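PDB 5G5Y: fructooligosaccharide ABC transporter substrate-binding protein FusA from Streptococcus pneumoniae, which captures short- and long-chain fructooligosaccharides, preferring tetrasaccharides and larger, and serves as the solute-binding component of the FusABC-MsmK importer. Local coordinates for residues Pro83-Ile88 with Asp113-Ser118. Sequence-based numbering, arbitrary orientation.
Sequences PVEDLI and DGHIYS. With ZN (zinc ion), chain K.
Glu85, in the first turn of helix 85-91, reaches across to His115 and Ile116 and can be followed outward atom by atom. Its CB rests on the CD1 methyl of Ile116 at 4.0 Å, an apolar base to an otherwise polar side chain. CG then takes the position between the backbone N and the carbonyl carbon (chi1 64°), and a bend at chi2 brings the carboxylate over the 113-118 loop. There the two oxygens divide the work. OE1 accepts the backbone N-H of Ile116 at 2.9 Å from N, a nearly straight bond that arrives well above the carboxylate plane. OE2 takes the ring N-H of His115 on its syn side, OE2 to ND1 being a short 2.5 Å, and lies almost in the imidazole plane. The two bonds hold the carboxylate's rotation and help to orient the ring.

Pro83 CG lies over one face of that imidazole, toward its rim, in a CH-pi contact 4.2 Å from the ring centroid, while the same CG also touches CE1 of Tyr117. Next to it the main chains join: Val84 N donates to Ile116 O at 2.8 Å. Beside this bond, Val84 CG2 meets Ile116 CG2, and the CD1 methyls of Ile88 and Ile116 close the apolar side, which Leu95 of helix 93-101 extends at Ile88.

The other ring nitrogen of His115, NE2, binds a zinc ion, with 2.3 Å between NE2 and ZN. The carboxylate probably polarises the imidazole toward the metal. Asp113 OD1 accepts from His115 N, closing an Asx turn that ends at His115. A carboxylate-histidine-zinc triad, with Glu85 in the second shell, is a well-known feature of zinc sites in proteins.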
loop_
_atom_site.group_PDB
_atom_site.type_symbol
_atom_site.label_atom_id
_atom_site.label_comp_id
_atom_site.label_asym_id
_atom_site.label_seq_id
_atom_site.Cartn_x
_atom_site.Cartn_y
_atom_site.Cartn_z
ATOM N N PRO A 83 9.841 20.618 15.568
ATOM C CA PRO A 83 9.705 20.922 14.153
ATOM C C PRO A 83 11.069 20.910 13.458
ATOM O O PRO A 83 12.067 21.352 14.031
ATOM C CB PRO A 83 9.080 22.329 14.131
ATOM C CG PRO A 83 8.677 22.635 15.527
ATOM C CD PRO A 83 9.534 21.784 16.422
ATOM N N VAL A 84 11.099 20.417 12.227
ATOM C CA VAL A 84 12.347 20.227 11.484
ATOM C C VAL A 84 12.422 20.961 10.138
ATOM O O VAL A 84 13.411 20.789 9.426
ATOM C CB VAL A 84 12.597 18.724 11.213
ATOM C CG1 VAL A 84 12.635 17.956 12.516
ATOM C CG2 VAL A 84 11.526 18.146 10.290
ATOM N N GLU A 85 11.403 21.744 9.779
ATOM C CA GLU A 85 11.391 22.430 8.465
ATOM C C GLU A 85 12.618 23.322 8.248
ATOM O O GLU A 85 13.138 23.355 7.145
ATOM C CB GLU A 85 10.084 23.188 8.164
ATOM C CG GLU A 85 9.754 24.362 9.070
ATOM C CD GLU A 85 9.075 23.954 10.361
ATOM O OE1 GLU A 85 8.900 22.738 10.626
ATOM O OE2 GLU A 85 8.716 24.874 11.122
ATOM N N ASP A 86 13.096 23.975 9.292
ATOM C CA ASP A 86 14.256 24.894 9.181
ATOM C C ASP A 86 15.556 24.105 8.997
ATOM O O ASP A 86 16.479 24.572 8.360
ATOM C CB ASP A 86 14.379 25.804 10.414
ATOM C CG ASP A 86 13.216 26.834 10.539
ATOM O OD1 ASP A 86 12.533 27.165 9.537
ATOM O OD2 ASP A 86 12.986 27.342 11.662
ATOM N N LEU A 87 15.616 22.913 9.585
ATOM C CA LEU A 87 16.755 22.027 9.459
ATOM C C LEU A 87 16.835 21.494 8.030
ATOM O O LEU A 87 17.936 21.347 7.481
ATOM C CB LEU A 87 16.670 20.865 10.461
ATOM C CG LEU A 87 16.695 21.286 11.931
ATOM C CD1 LEU A 87 16.417 20.085 12.803
ATOM C CD2 LEU A 87 18.024 21.945 12.315
ATOM N N ILE A 88 15.670 21.253 7.411
ATOM C CA ILE A 88 15.649 20.815 6.018
ATOM C C ILE A 88 16.281 21.876 5.132
ATOM O O ILE A 88 17.222 21.605 4.368
ATOM C CB ILE A 88 14.234 20.477 5.528
ATOM C CG1 ILE A 88 13.717 19.265 6.314
ATOM C CG2 ILE A 88 14.227 20.222 4.018
ATOM C CD1 ILE A 88 12.240 18.946 6.090
ATOM N N ASP A 113 -0.596 23.083 11.246
ATOM C CA ASP A 113 0.021 24.265 11.906
ATOM C C ASP A 113 1.172 24.910 11.084
ATOM O O ASP A 113 1.728 25.925 11.500
ATOM C CB ASP A 113 0.450 23.958 13.371
ATOM C CG ASP A 113 1.684 22.995 13.482
ATOM O OD1 ASP A 113 2.193 22.559 12.424
ATOM O OD2 ASP A 113 2.148 22.668 14.623
ATOM N N GLY A 114 1.530 24.330 9.927
ATOM C CA GLY A 114 2.628 24.827 9.129
ATOM C C GLY A 114 3.993 24.216 9.424
ATOM O O GLY A 114 4.907 24.466 8.687
ATOM N N HIS A 115 4.122 23.360 10.440
ATOM C CA HIS A 115 5.393 22.699 10.746
ATOM C C HIS A 115 5.551 21.315 10.092
ATOM O O HIS A 115 4.568 20.649 9.760
ATOM C CB HIS A 115 5.542 22.556 12.250
ATOM C CG HIS A 115 5.699 23.858 12.939
ATOM N ND1 HIS A 115 6.762 24.691 12.671
ATOM C CD2 HIS A 115 4.928 24.501 13.847
ATOM C CE1 HIS A 115 6.652 25.788 13.391
ATOM N NE2 HIS A 115 5.546 25.702 14.102
ATOM N N ILE A 116 6.805 20.891 9.935
ATOM C CA ILE A 116 7.106 19.495 9.560
ATOM C C ILE A 116 7.686 18.845 10.813
ATOM O O ILE A 116 8.581 19.435 11.447
ATOM C CB ILE A 116 8.085 19.445 8.370
ATOM C CG1 ILE A 116 7.420 20.075 7.147
ATOM C CG2 ILE A 116 8.527 18.018 8.066
ATOM C CD1 ILE A 116 8.354 20.313 5.984
ATOM N N TYR A 117 7.155 17.676 11.203
ATOM C CA TYR A 117 7.582 16.985 12.425
ATOM C C TYR A 117 8.323 15.677 12.219
ATOM O O TYR A 117 8.734 15.067 13.194
ATOM C CB TYR A 117 6.364 16.725 13.316
ATOM C CG TYR A 117 5.735 17.997 13.826
ATOM C CD1 TYR A 117 6.378 18.767 14.789
ATOM C CD2 TYR A 117 4.506 18.437 13.354
ATOM C CE1 TYR A 117 5.811 19.936 15.284
ATOM C CE2 TYR A 117 3.914 19.609 13.864
ATOM C CZ TYR A 117 4.579 20.348 14.828
ATOM O OH TYR A 117 4.043 21.546 15.314
ATOM N N SER A 118 8.475 15.226 10.976
ATOM C CA SER A 118 9.028 13.909 10.740
ATOM C C SER A 118 9.587 13.822 9.350
ATOM O O SER A 118 9.253 14.642 8.495
ATOM C CB SER A 118 7.973 12.799 10.981
ATOM O OG SER A 118 6.912 12.840 10.066
HETATM ZN ZN ZN K . 4.252 27.091 15.463
HETATM O O HOH W 1 2.000 27.088 14.322
HETATM O O HOH W 2 6.098 27.300 16.327
HETATM O O HOH W 3 4.260 28.084 14.153
#